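Local coordinates for protein botulinum neurotoxin type G (Clostridium botulinum, PDB 3MPP) that attaches the neurotoxin to the surface of its target cell through the receptor-binding domain, so that the protease light chain can be carried into the cytosol, at residues Asn81-Gln84 and Thr85-Gln88; Asn157-Asn161 and Gly162-Lys166; Lys253-Ser256 and Lys257-Met260; Asp313-Asp317 and Glu318-Val322; Ser408-Ile411 and Asn412-Leu416. The protein carries 4 engineered substitutions. One frame throughout, in Å; residues are numbered along the deposited sequence.

Contact 1: Asn81-Gln84 and Thr85-Gln88; sequences NDIQ and TYLQ
The Q84 amide is met in its own plane: Q88 NE2 sits on a lone pair of Q84 OE1 at 2.7 Å, while the two amide planes stand 61° apart. At the D82 carboxylate, T85 OG1 donates to D82 OD1 at 2.9 Å on the syn side, but from 33° out of the carboxylate plane. At the third flat group, the Y86 ring, I83 CD1 comes in obliquely and lies 3.8 Å from Y86 CD2. All three meetings follow the single short surface helix 83-88 of the N-terminal receptor-binding subdomain. D82 holds the N-cap position without making a direct capping bond. A water takes that place: it donates to D82 OD1 at 2.6 Å and accepts from T85 N at 3.2 Å, so OD1 receives two bonds and the early N-H is satisfied indirectly. Behind the side chains, successive helical bonds tie Y86, L87 and Q88 to D82, I83 and Q84; that from L87 N to I83 O is the shortest of them at 2.8 Å. I83 and the buried Y86 turn to the protein side, I83 touching Y78 and also I274 of the C-terminal subdomain, and Y86 touching N110. On the exposed side, the glutamine pair depends on a bend: the Q84 chain folds at chi2 (-49°), whereas Q88 stays extended beyond CG and delivers NE2 to OE1.

Contact 2: Asn157-Asn161 and Gly162-Lys166; sequences NIYIN and GSLKK
Y159 and L164 face each other as a non-hydrogen-bonded antiparallel pair, with L164 CG 4.2 Å from the Y159 ring centroid in an off-centre CH-pi contact. The hairpin of strands 156-160 and 163-168 closes through a type I' turn, I160 to S163, in which N161 and G162 both have positive phi. The tight part is the backbone. I160 N bonds to S163 O at 2.8 Å, the return bond from S163 N reaches I160 O from above its carbonyl plane, and I158 N bonds to K166 O at 2.8 Å. Between these pairs the register slips by one in a classic beta bulge, where I158 O accepts both K165 N at 2.8 Å and K166 N at 3.2 Å. Y159 is buried, with A210 and V213 of helix 210-220 and strand 144-150 against it. L164 and K165, by contrast, are exposed to solvent, yet K165 still packs through its aliphatic part, CG lying 3.5 Å from I160 CB where the chain bends at chi2 (-64°). The division implies that backbone hydrogen bonds set the register, including the bulge, while the lysine contributes methylenes to the apolar surface of I160.

Contact 3: Lys253-Ser256 and Lys257-Met260; sequences KYFS and KASM
This is a hairpin-end contact on the surface of the C-terminal, beta-trefoil subdomain, where strand 250-255 turns into strand 260-270. The evidence is the antiparallel hydrogen-bonded pair F255 with M260: F255 N donates to M260 O at 2.8 Å with an N-H...O angle of 166°. At the other end of F255, its carbonyl oxygen accepts A258 N at 3.1 Å from above the carbonyl plane and, weakly, S259 N. S259 and M260 thus both face F255, a G1 beta bulge, and S259 carries the positive phi (61°) that goes with its first position. The F255 ring lies under the turn, CG anti to the backbone N (chi1 177°), and has the backbone nitrogens of K257 and A258 over one face, toward the rim. K257 CB makes an off-centre CH-pi contact, 4.2 Å from the F255 centroid, and A258 CB packs close against F255 CD1 at 3.3 Å. The Y254 ring passes obliquely by M260 O and S259 CA, and a water in its plane, at the edge, joins Y254 OH at 2.9 Å to S259 OG at 2.7 Å. Around the turn, strand 332-339 receives a backbone bond between S259 and L337 and the side chain of M260 on Q334, while Y396 of strand 394-400 lies against both F255 and M260.

Contact 4: Asp313-Asp317 and Glu318-Val322; sequences DNISD and ESYRV
E318 meets S316 first, its backbone N donating to S316 OG at 3.2 Å with an N-H...O angle of 144°. The serine hydroxyl reaches it from a chi1 of 78°, wedged between its own N and carbonyl carbon, and the bond from the N-H two residues on is that of an ST turn. E318 CG passes 3.6 Å from the same S316 OG. The E318 carbonyl turns back toward the loop, where a water 3.0 Å from E318 O accepts I315 N at 2.9 Å. This loop connects strands 307-312 and 320-325 of a hairpin in the beta-trefoil subdomain; after S319, whose side chain lies on N311, the second strand begins and Y320 pairs by backbone with I312. The Y320 ring is the main apolar surface. I315 crosses it at about a right angle, its CG2 centred over one face, 3.7 Å from the centroid and 12° off the normal, in a CH-pi contact. I315 CD1, on the same side, reaches the CG-CD1 rim, 3.7 Å from Y320 CD1. S316 OG comes obliquely, 3.5 Å from Y320 CE2, and E318 O stands at the ring edge, in plane. P339 of strand 332-339 also touches the Y320 side chain.

Contact 5: Ser408-Ile411 and Asn412-Leu416; sequences SENI and NKLRL
I411 lays its CG1 over one face of the R415 guanidinium, 3.4 Å above the plane and offset toward the rim, where R415 NH1 is the nearest atom. The other branch, I411 CG2, lies on the same side of the plane, displaced outward past NH2, 3.7 Å from R415 NH2. What brings the guanidinium back over the isoleucine is a fold in the arginine chain: it leaves extended through chi2 and then bends at chi3 (63°). Its nitrogens are placed by separate partners. R415 NH1 donates to the backbone O of R405, and R415 NH2 makes a weak bond to N412 OD1 at 3.2 Å, an oxygen also reached weakly by R406. R406 NH1 lies close to R415 NH2 as a like charge, which would probably be eased by these oxygens. The buried R415 side chain comes within about 4 Å of that of W402, the inferred ganglioside-binding tryptophan, so it belongs to the surroundings of that site. The scaffold is a type I turn, S408 to I411, running into the short, weakly bonded helix 411-414. I411 O accepts twice there, from L414 N above its carbonyl plane and from R415 N nearly along the C=O axis, both at 3.0 Å. N410 O takes K413 N at 2.9 Å. At the turn, S408 OG donates to N410 OD1 at 2.7 Å, which restrains the rotation of that amide, and the L414 side chain crosses that of N410 obliquely, CD1 3.8 Å from OD1. A water joins E409 O to N412 N.

Contacts 1 and 2 lie in the N-terminal subdomain, about 26 Å apart between centres; contacts 3, 4 and 5 lie in the C-terminal one. Contacts 1, 3 and 4 are surface features, whereas contacts 2 and 5 are partly buried, each with a side chain packed inward. Contact 1 is a short helix, contact 5 a turn running into one, contacts 2 and 3 hairpin ends with bulges, and contact 4 a hairpin loop. Polar side-chain pairs mark contact 1, backbone bonds contact 2, aromatic faces contacts 3 and 4, and a guanidinium face contact 5. Contacts 3 and 4 touch directly, with Y254 CD1 3.6 Å from I315 CD1. Of the five, contact 5 lies beside the inferred ganglioside-binding residue.

Contact 1: Asn81-Gln84 and Thr85-Gln88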
loop_
_atom_site.group_PDB
_atom_site.type_symbol
_atom_site.label_atom_id
_atom_site.label_comp_id
_atom_site.label_asym_id
_atom_site.label_seq_id
_atom_site.Cartn_x
_atom_site.Cartn_y
_atom_site.Cartn_z
ATOM N N ASN A 81 22.817 2.073 -2.421
ATOM C CA ASN A 81 24.149 1.905 -3.002
ATOM C C ASN A 81 24.161 1.247 -4.386
ATOM O O ASN A 81 25.224 0.986 -4.948
ATOM C CB ASN A 81 25.062 1.136 -2.037
ATOM C CG ASN A 81 24.624 -0.309 -1.826
ATOM O OD1 ASN A 81 24.034 -0.930 -2.710
ATOM N ND2 ASN A 81 24.926 -0.853 -0.653
ATOM N N ASP A 82 22.982 0.973 -4.930
ATOM C CA ASP A 82 22.883 0.335 -6.235
ATOM C C ASP A 82 21.878 1.067 -7.122
ATOM O O ASP A 82 21.086 0.447 -7.831
ATOM C CB ASP A 82 22.476 -1.126 -6.065
ATOM C CG ASP A 82 22.738 -1.959 -7.307
ATOM O OD1 ASP A 82 23.601 -1.576 -8.126
ATOM O OD2 ASP A 82 22.079 -3.009 -7.458
ATOM N N ILE A 83 21.931 2.394 -7.095
ATOM C CA ILE A 83 20.923 3.200 -7.771
ATOM C C ILE A 83 21.010 3.189 -9.307
ATOM O O ILE A 83 19.977 3.244 -9.987
ATOM C CB ILE A 83 20.871 4.650 -7.209
ATOM C CG1 ILE A 83 19.523 5.290 -7.538
ATOM C CG2 ILE A 83 22.029 5.484 -7.707
ATOM C CD1 ILE A 83 18.374 4.625 -6.800
ATOM N N GLN A 84 22.218 3.100 -9.865
ATOM C CA GLN A 84 22.314 3.085 -11.321
ATOM C C GLN A 84 21.727 1.798 -11.909
ATOM O O GLN A 84 21.110 1.821 -12.971
ATOM C CB GLN A 84 23.745 3.342 -11.800
ATOM C CG GLN A 84 24.194 4.777 -11.532
ATOM C CD GLN A 84 23.172 5.817 -12.007
ATOM O OE1 GLN A 84 22.637 5.730 -13.116
ATOM N NE2 GLN A 84 22.911 6.811 -11.168
ATOM N N THR A 85 21.894 0.681 -11.209
ATOM C CA THR A 85 21.228 -0.555 -11.629
ATOM C C THR A 85 19.714 -0.359 -11.618
ATOM O O THR A 85 19.021 -0.690 -12.574
ATOM C CB THR A 85 21.622 -1.760 -10.742
ATOM O OG1 THR A 85 23.019 -2.019 -10.905
ATOM C CG2 THR A 85 20.832 -3.018 -11.135
ATOM N N TYR A 86 19.214 0.215 -10.534
ATOM C CA TYR A 86 17.787 0.444 -10.373
ATOM C C TYR A 86 17.264 1.328 -11.508
ATOM O O TYR A 86 16.240 1.025 -12.123
ATOM C CB TYR A 86 17.523 1.053 -8.988
ATOM C CG TYR A 86 16.104 1.522 -8.710
ATOM C CD1 TYR A 86 15.148 0.652 -8.188
ATOM C CD2 TYR A 86 15.732 2.850 -8.932
ATOM C CE1 TYR A 86 13.851 1.083 -7.915
ATOM C CE2 TYR A 86 14.433 3.294 -8.646
ATOM C CZ TYR A 86 13.507 2.408 -8.145
ATOM O OH TYR A 86 12.237 2.831 -7.867
ATOM N N LEU A 87 17.990 2.399 -11.812
ATOM C CA LEU A 87 17.563 3.339 -12.844
ATOM C C LEU A 87 17.706 2.824 -14.276
ATOM O O LEU A 87 16.912 3.174 -15.143
ATOM C CB LEU A 87 18.345 4.650 -12.723
ATOM C CG LEU A 87 17.946 5.521 -11.541
ATOM C CD1 LEU A 87 18.745 6.817 -11.551
ATOM C CD2 LEU A 87 16.458 5.792 -11.617
ATOM N N GLN A 88 18.722 2.008 -14.529
ATOM C CA GLN A 88 19.089 1.692 -15.910
ATOM C C GLN A 88 18.633 0.314 -16.392
ATOM O O GLN A 88 18.602 0.049 -17.595
ATOM C CB GLN A 88 20.600 1.847 -16.090
ATOM C CG GLN A 88 21.085 3.273 -15.809
ATOM C CD GLN A 88 22.571 3.453 -16.054
ATOM O OE1 GLN A 88 23.184 2.697 -16.808
ATOM N NE2 GLN A 88 23.158 4.461 -15.418
HETATM O O HOH W 1 24.509 0.608 -9.292
#

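Contact 2: Asn157-Asn161 and Gly162-Lys166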
loop_
_atom_site.group_PDB
_atom_site.type_symbol
_atom_site.label_atom_id
_atom_site.label_comp_id
_atom_site.label_asym_id
_atom_site.label_seq_id
_atom_site.Cartn_x
_atom_site.Cartn_y
_atom_site.Cartn_z
ATOM N N ASN A 157 -4.042 3.797 -22.742
ATOM C CA ASN A 157 -4.193 4.558 -21.503
ATOM C C ASN A 157 -3.647 3.799 -20.306
ATOM O O ASN A 157 -3.826 2.585 -20.201
ATOM C CB ASN A 157 -5.666 4.876 -21.240
ATOM C CG ASN A 157 -6.356 5.515 -22.435
ATOM O OD1 ASN A 157 -6.429 4.930 -23.514
ATOM N ND2 ASN A 157 -6.881 6.713 -22.237
ATOM N N ILE A 158 -2.991 4.518 -19.398
ATOM C CA ILE A 158 -2.569 3.941 -18.132
ATOM C C ILE A 158 -3.303 4.630 -17.000
ATOM O O ILE A 158 -3.234 5.850 -16.849
ATOM C CB ILE A 158 -1.058 4.091 -17.884
ATOM C CG1 ILE A 158 -0.254 3.310 -18.915
ATOM C CG2 ILE A 158 -0.698 3.602 -16.481
ATOM C CD1 ILE A 158 1.207 3.211 -18.564
ATOM N N TYR A 159 -4.014 3.833 -16.216
ATOM C CA TYR A 159 -4.667 4.319 -15.019
ATOM C C TYR A 159 -3.876 3.835 -13.816
ATOM O O TYR A 159 -3.451 2.693 -13.786
ATOM C CB TYR A 159 -6.076 3.753 -14.938
ATOM C CG TYR A 159 -6.982 4.213 -16.045
ATOM C CD1 TYR A 159 -7.909 5.222 -15.829
ATOM C CD2 TYR A 159 -6.916 3.637 -17.306
ATOM C CE1 TYR A 159 -8.751 5.647 -16.843
ATOM C CE2 TYR A 159 -7.750 4.053 -18.328
ATOM C CZ TYR A 159 -8.663 5.058 -18.092
ATOM O OH TYR A 159 -9.495 5.476 -19.100
ATOM N N ILE A 160 -3.703 4.698 -12.821
ATOM C CA ILE A 160 -3.052 4.302 -11.582
ATOM C C ILE A 160 -3.982 4.582 -10.413
ATOM O O ILE A 160 -4.455 5.716 -10.236
ATOM C CB ILE A 160 -1.728 5.054 -11.373
ATOM C CG1 ILE A 160 -0.739 4.707 -12.492
ATOM C CG2 ILE A 160 -1.139 4.728 -9.990
ATOM C CD1 ILE A 160 -0.182 3.291 -12.410
ATOM N N ASN A 161 -4.247 3.549 -9.617
ATOM C CA ASN A 161 -5.178 3.677 -8.500
ATOM C C ASN A 161 -6.495 4.306 -8.957
ATOM O O ASN A 161 -7.027 5.230 -8.329
ATOM C CB ASN A 161 -4.542 4.452 -7.346
ATOM C CG ASN A 161 -3.569 3.590 -6.527
ATOM O OD1 ASN A 161 -3.591 2.358 -6.599
ATOM N ND2 ASN A 161 -2.713 4.241 -5.753
ATOM N N GLY A 162 -7.008 3.795 -10.070
ATOM C CA GLY A 162 -8.312 4.201 -10.569
ATOM C C GLY A 162 -8.350 5.498 -11.359
ATOM O O GLY A 162 -9.393 5.858 -11.901
ATOM N N SER A 163 -7.227 6.201 -11.437
ATOM C CA SER A 163 -7.202 7.515 -12.076
ATOM C C SER A 163 -6.327 7.532 -13.334
ATOM O O SER A 163 -5.229 6.987 -13.341
ATOM C CB SER A 163 -6.742 8.575 -11.070
ATOM O OG SER A 163 -6.394 9.785 -11.714
ATOM N N LEU A 164 -6.827 8.149 -14.402
ATOM C CA LEU A 164 -6.080 8.240 -15.657
ATOM C C LEU A 164 -4.773 9.005 -15.426
ATOM O O LEU A 164 -4.788 10.104 -14.877
ATOM C CB LEU A 164 -6.926 8.952 -16.725
ATOM C CG LEU A 164 -6.803 8.559 -18.203
ATOM C CD1 LEU A 164 -7.549 9.568 -19.091
ATOM C CD2 LEU A 164 -5.358 8.425 -18.648
ATOM N N LYS A 165 -3.646 8.426 -15.838
ATOM C CA LYS A 165 -2.351 9.095 -15.690
ATOM C C LYS A 165 -1.701 9.405 -17.043
ATOM O O LYS A 165 -0.977 10.391 -17.189
ATOM C CB LYS A 165 -1.391 8.254 -14.845
ATOM C CG LYS A 165 -1.879 7.936 -13.423
ATOM C CD LYS A 165 -2.019 9.182 -12.589
ATOM C CE LYS A 165 -2.419 8.827 -11.159
ATOM N NZ LYS A 165 -2.725 10.044 -10.356
ATOM N N LYS A 166 -1.939 8.545 -18.024
ATOM C CA LYS A 166 -1.421 8.780 -19.366
ATOM C C LYS A 166 -2.300 8.154 -20.434
ATOM O O LYS A 166 -3.029 7.199 -20.176
ATOM C CB LYS A 166 0.025 8.296 -19.496
ATOM C CG LYS A 166 1.024 9.342 -19.062
ATOM C CD LYS A 166 2.434 8.972 -19.406
ATOM C CE LYS A 166 3.399 9.915 -18.722
ATOM N NZ LYS A 166 4.788 9.406 -18.812
#

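Contact 3: Lys253-Ser256 and Lys257-Met260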
loop_
_atom_site.group_PDB
_atom_site.type_symbol
_atom_site.label_atom_id
_atom_site.label_comp_id
_atom_site.label_asym_id
_atom_site.label_seq_id
_atom_site.Cartn_x
_atom_site.Cartn_y
_atom_site.Cartn_z
ATOM N N LYS A 253 7.417 10.532 19.360
ATOM C CA LYS A 253 8.529 10.135 20.206
ATOM C C LYS A 253 8.084 10.215 21.679
ATOM O O LYS A 253 7.398 11.146 22.071
ATOM C CB LYS A 253 9.679 11.110 19.942
ATOM C CG LYS A 253 10.971 10.855 20.661
ATOM C CD LYS A 253 11.945 12.002 20.390
ATOM C CE LYS A 253 13.362 11.681 20.874
ATOM N NZ LYS A 253 13.565 12.017 22.309
ATOM N N TYR A 254 8.470 9.232 22.482
ATOM C CA TYR A 254 8.209 9.259 23.917
ATOM C C TYR A 254 8.960 10.410 24.582
ATOM O O TYR A 254 10.163 10.578 24.404
ATOM C CB TYR A 254 8.601 7.926 24.548
ATOM C CG TYR A 254 8.323 7.815 26.037
ATOM C CD1 TYR A 254 7.023 7.868 26.529
ATOM C CD2 TYR A 254 9.361 7.629 26.944
ATOM C CE1 TYR A 254 6.763 7.758 27.884
ATOM C CE2 TYR A 254 9.115 7.521 28.302
ATOM C CZ TYR A 254 7.817 7.581 28.766
ATOM O OH TYR A 254 7.575 7.467 30.105
ATOM N N PHE A 255 8.227 11.204 25.345
ATOM C CA PHE A 255 8.805 12.323 26.072
ATOM C C PHE A 255 8.798 11.890 27.522
ATOM O O PHE A 255 7.755 11.936 28.175
ATOM C CB PHE A 255 7.932 13.565 25.862
ATOM C CG PHE A 255 8.392 14.784 26.620
ATOM C CD1 PHE A 255 7.467 15.687 27.120
ATOM C CD2 PHE A 255 9.737 15.033 26.824
ATOM C CE1 PHE A 255 7.878 16.819 27.810
ATOM C CE2 PHE A 255 10.159 16.164 27.519
ATOM C CZ PHE A 255 9.229 17.054 28.012
ATOM N N SER A 256 9.962 11.435 27.996
ATOM C CA SER A 256 10.146 10.853 29.330
ATOM C C SER A 256 9.638 11.708 30.472
ATOM O O SER A 256 9.052 11.198 31.425
ATOM C CB SER A 256 11.633 10.569 29.578
ATOM O OG SER A 256 12.059 9.436 28.861
ATOM N N LYS A 257 9.888 13.009 30.399
ATOM C CA LYS A 257 9.536 13.902 31.501
ATOM C C LYS A 257 8.028 14.038 31.711
ATOM O O LYS A 257 7.580 14.509 32.758
ATOM C CB LYS A 257 10.146 15.292 31.285
ATOM C CG LYS A 257 11.491 15.506 31.964
ATOM C CD LYS A 257 12.627 14.865 31.191
ATOM C CE LYS A 257 13.947 15.563 31.502
ATOM N NZ LYS A 257 14.313 15.469 32.947
ATOM N N ALA A 258 7.238 13.613 30.729
ATOM C CA ALA A 258 5.810 13.921 30.750
ATOM C C ALA A 258 4.861 12.729 30.568
ATOM O O ALA A 258 3.639 12.884 30.672
ATOM C CB ALA A 258 5.498 15.000 29.707
ATOM N N SER A 259 5.413 11.559 30.285
ATOM C CA SER A 259 4.591 10.381 29.989
ATOM C C SER A 259 3.724 10.636 28.751
ATOM O O SER A 259 2.548 10.275 28.745
ATOM C CB SER A 259 3.680 10.045 31.181
ATOM O OG SER A 259 4.413 9.692 32.359
ATOM N N MET A 260 4.286 11.288 27.730
ATOM C CA MET A 260 3.524 11.634 26.527
ATOM C C MET A 260 4.284 11.344 25.247
ATOM O O MET A 260 5.479 11.048 25.278
ATOM C CB MET A 260 3.151 13.120 26.531
ATOM C CG MET A 260 2.247 13.527 27.680
ATOM S SD MET A 260 2.089 15.316 27.813
ATOM C CE MET A 260 1.088 15.413 29.295
HETATM O O HOH W 2 5.126 7.228 31.621
#

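Contact 4: Asp313-Asp317 and Glu318-Val322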
loop_
_atom_site.group_PDB
_atom_site.type_symbol
_atom_site.label_atom_id
_atom_site.label_comp_id
_atom_site.label_asym_id
_atom_site.label_seq_id
_atom_site.Cartn_x
_atom_site.Cartn_y
_atom_site.Cartn_z
ATOM N N ASP A 313 6.101 -1.148 23.001
ATOM C CA ASP A 313 7.083 -2.100 23.526
ATOM C C ASP A 313 8.526 -1.626 23.409
ATOM O O ASP A 313 9.440 -2.412 23.620
ATOM C CB ASP A 313 6.936 -3.482 22.868
ATOM C CG ASP A 313 7.453 -3.502 21.429
ATOM O OD1 ASP A 313 7.738 -2.415 20.885
ATOM O OD2 ASP A 313 7.571 -4.602 20.844
ATOM N N ASN A 314 8.740 -0.356 23.076
ATOM C CA ASN A 314 10.110 0.151 22.989
ATOM C C ASN A 314 10.412 1.352 23.895
ATOM O O ASN A 314 11.328 2.119 23.635
ATOM C CB ASN A 314 10.510 0.440 21.531
ATOM C CG ASN A 314 9.818 1.666 20.959
ATOM O OD1 ASN A 314 8.743 2.053 21.407
ATOM N ND2 ASN A 314 10.434 2.274 19.951
ATOM N N ILE A 315 9.639 1.516 24.955
ATOM C CA ILE A 315 9.921 2.573 25.929
ATOM C C ILE A 315 10.844 2.083 27.037
ATOM O O ILE A 315 11.696 2.827 27.534
ATOM C CB ILE A 315 8.640 3.117 26.563
ATOM C CG1 ILE A 315 7.917 4.038 25.575
ATOM C CG2 ILE A 315 8.966 3.887 27.846
ATOM C CD1 ILE A 315 6.493 4.366 25.987
ATOM N N SER A 316 10.665 0.830 27.430
ATOM C CA SER A 316 11.536 0.223 28.429
ATOM C C SER A 316 11.303 -1.268 28.429
ATOM O O SER A 316 10.624 -1.786 27.542
ATOM C CB SER A 316 11.265 0.793 29.815
ATOM O OG SER A 316 10.102 0.222 30.387
ATOM N N ASP A 317 11.863 -1.944 29.430
ATOM C CA ASP A 317 11.700 -3.383 29.603
ATOM C C ASP A 317 10.245 -3.778 29.844
ATOM O O ASP A 317 9.817 -4.861 29.446
ATOM C CB ASP A 317 12.562 -3.890 30.768
ATOM C CG ASP A 317 14.051 -3.739 30.510
ATOM O OD1 ASP A 317 14.432 -3.427 29.359
ATOM O OD2 ASP A 317 14.842 -3.941 31.462
ATOM N N GLU A 318 9.484 -2.921 30.514
ATOM C CA GLU A 318 8.086 -3.257 30.756
ATOM C C GLU A 318 7.189 -2.701 29.657
ATOM O O GLU A 318 7.542 -1.750 28.955
ATOM C CB GLU A 318 7.610 -2.808 32.149
ATOM C CG GLU A 318 7.539 -1.314 32.339
ATOM C CD GLU A 318 6.955 -0.905 33.684
ATOM O OE1 GLU A 318 6.300 -1.730 34.355
ATOM O OE2 GLU A 318 7.148 0.265 34.068
ATOM N N SER A 319 6.037 -3.329 29.505
ATOM C CA SER A 319 5.065 -2.925 28.518
ATOM C C SER A 319 4.429 -1.619 28.957
ATOM O O SER A 319 4.119 -1.431 30.143
ATOM C CB SER A 319 3.990 -4.003 28.372
ATOM O OG SER A 319 2.994 -3.599 27.454
ATOM N N TYR A 320 4.257 -0.715 27.999
ATOM C CA TYR A 320 3.485 0.497 28.221
ATOM C C TYR A 320 2.245 0.381 27.363
ATOM O O TYR A 320 2.132 -0.523 26.546
ATOM C CB TYR A 320 4.269 1.741 27.812
ATOM C CG TYR A 320 5.194 2.273 28.882
ATOM C CD1 TYR A 320 5.091 3.585 29.333
ATOM C CD2 TYR A 320 6.172 1.462 29.440
ATOM C CE1 TYR A 320 5.949 4.080 30.313
ATOM C CE2 TYR A 320 7.026 1.942 30.418
ATOM C CZ TYR A 320 6.908 3.252 30.851
ATOM O OH TYR A 320 7.761 3.726 31.822
ATOM N N ARG A 321 1.317 1.306 27.540
ATOM C CA ARG A 321 0.070 1.261 26.806
ATOM C C ARG A 321 -0.444 2.669 26.715
ATOM O O ARG A 321 -0.095 3.516 27.546
ATOM C CB ARG A 321 -0.944 0.381 27.544
ATOM C CG ARG A 321 -2.352 0.417 26.949
ATOM C CD ARG A 321 -3.225 -0.665 27.562
ATOM N NE ARG A 321 -2.734 -1.987 27.193
ATOM C CZ ARG A 321 -3.227 -3.124 27.669
ATOM N NH1 ARG A 321 -4.229 -3.105 28.548
ATOM N NH2 ARG A 321 -2.717 -4.278 27.262
ATOM N N VAL A 322 -1.263 2.925 25.699
ATOM C CA VAL A 322 -1.852 4.236 25.514
ATOM C C VAL A 322 -3.104 4.366 26.373
ATOM O O VAL A 322 -3.985 3.514 26.310
ATOM C CB VAL A 322 -2.218 4.479 24.031
ATOM C CG1 VAL A 322 -2.879 5.835 23.871
ATOM C CG2 VAL A 322 -0.955 4.370 23.122
HETATM O O HOH W 3 7.784 -0.237 26.402
#

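Contact 5: Ser408-Ile411 and Asn412-Leu416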
loop_
_atom_site.group_PDB
_atom_site.type_symbol
_atom_site.label_atom_id
_atom_site.label_comp_id
_atom_site.label_asym_id
_atom_site.label_seq_id
_atom_site.Cartn_x
_atom_site.Cartn_y
_atom_site.Cartn_z
ATOM N N SER A 408 -18.064 21.222 8.166
ATOM C CA SER A 408 -18.687 21.359 6.861
ATOM C C SER A 408 -18.738 19.957 6.272
ATOM O O SER A 408 -18.084 19.060 6.784
ATOM C CB SER A 408 -17.847 22.267 5.969
ATOM O OG SER A 408 -16.515 21.788 5.903
ATOM N N GLU A 409 -19.501 19.773 5.198
ATOM C CA GLU A 409 -19.625 18.447 4.592
ATOM C C GLU A 409 -18.300 17.891 4.030
ATOM O O GLU A 409 -18.145 16.686 3.925
ATOM C CB GLU A 409 -20.728 18.433 3.517
ATOM C CG GLU A 409 -22.166 18.490 4.065
ATOM C CD GLU A 409 -22.673 19.905 4.344
ATOM O OE1 GLU A 409 -21.846 20.814 4.559
ATOM O OE2 GLU A 409 -23.911 20.107 4.341
ATOM N N ASN A 410 -17.353 18.762 3.682
ATOM C CA ASN A 410 -16.072 18.330 3.105
ATOM C C ASN A 410 -14.925 18.349 4.116
ATOM O O ASN A 410 -13.751 18.219 3.747
ATOM C CB ASN A 410 -15.680 19.227 1.924
ATOM C CG ASN A 410 -15.194 20.615 2.373
ATOM O OD1 ASN A 410 -15.472 21.049 3.491
ATOM N ND2 ASN A 410 -14.474 21.313 1.495
ATOM N N ILE A 411 -15.262 18.549 5.383
ATOM C CA ILE A 411 -14.250 18.706 6.432
ATOM C C ILE A 411 -13.213 17.583 6.403
ATOM O O ILE A 411 -12.028 17.816 6.617
ATOM C CB ILE A 411 -14.901 18.815 7.844
ATOM C CG1 ILE A 411 -13.859 19.216 8.892
ATOM C CG2 ILE A 411 -15.570 17.518 8.241
ATOM C CD1 ILE A 411 -12.946 20.328 8.442
ATOM N N ASN A 412 -13.645 16.364 6.105
ATOM C CA ASN A 412 -12.722 15.233 6.157
ATOM C C ASN A 412 -11.627 15.276 5.083
ATOM O O ASN A 412 -10.631 14.572 5.179
ATOM C CB ASN A 412 -13.486 13.899 6.139
ATOM C CG ASN A 412 -14.416 13.742 7.340
ATOM O OD1 ASN A 412 -14.112 14.208 8.447
ATOM N ND2 ASN A 412 -15.544 13.073 7.133
ATOM N N LYS A 413 -11.795 16.120 4.070
ATOM C CA LYS A 413 -10.771 16.238 3.045
ATOM C C LYS A 413 -9.680 17.230 3.451
ATOM O O LYS A 413 -8.582 17.215 2.897
ATOM C CB LYS A 413 -11.400 16.642 1.707
ATOM C CG LYS A 413 -12.299 15.559 1.127
ATOM C CD LYS A 413 -13.144 16.076 -0.027
ATOM C CE LYS A 413 -14.054 14.977 -0.557
ATOM N NZ LYS A 413 -14.781 14.301 0.554
ATOM N N LEU A 414 -10.004 18.080 4.418
ATOM C CA LEU A 414 -9.156 19.198 4.837
ATOM C C LEU A 414 -8.423 18.946 6.160
ATOM O O LEU A 414 -7.334 19.473 6.380
ATOM C CB LEU A 414 -10.032 20.439 5.046
ATOM C CG LEU A 414 -10.955 20.878 3.904
ATOM C CD1 LEU A 414 -11.851 22.035 4.342
ATOM C CD2 LEU A 414 -10.132 21.271 2.678
ATOM N N ARG A 415 -9.062 18.186 7.049
ATOM C CA ARG A 415 -8.581 17.975 8.421
ATOM C C ARG A 415 -8.019 16.556 8.541
ATOM O O ARG A 415 -8.759 15.596 8.773
ATOM C CB ARG A 415 -9.743 18.211 9.407
ATOM C CG ARG A 415 -9.454 17.936 10.896
ATOM C CD ARG A 415 -10.762 17.994 11.732
ATOM N NE ARG A 415 -11.704 16.944 11.319
ATOM C CZ ARG A 415 -13.023 17.002 11.496
ATOM N NH1 ARG A 415 -13.563 18.056 12.086
ATOM N NH2 ARG A 415 -13.809 16.009 11.080
ATOM N N LEU A 416 -6.708 16.425 8.372
ATOM C CA LEU A 416 -6.084 15.118 8.153
ATOM C C LEU A 416 -5.269 14.634 9.351
ATOM O O LEU A 416 -4.771 13.517 9.334
ATOM C CB LEU A 416 -5.186 15.162 6.901
ATOM C CG LEU A 416 -5.861 15.613 5.597
ATOM C CD1 LEU A 416 -4.853 15.716 4.442
ATOM C CD2 LEU A 416 -7.039 14.682 5.232
HETATM O O HOH W 4 -15.746 15.340 4.425
#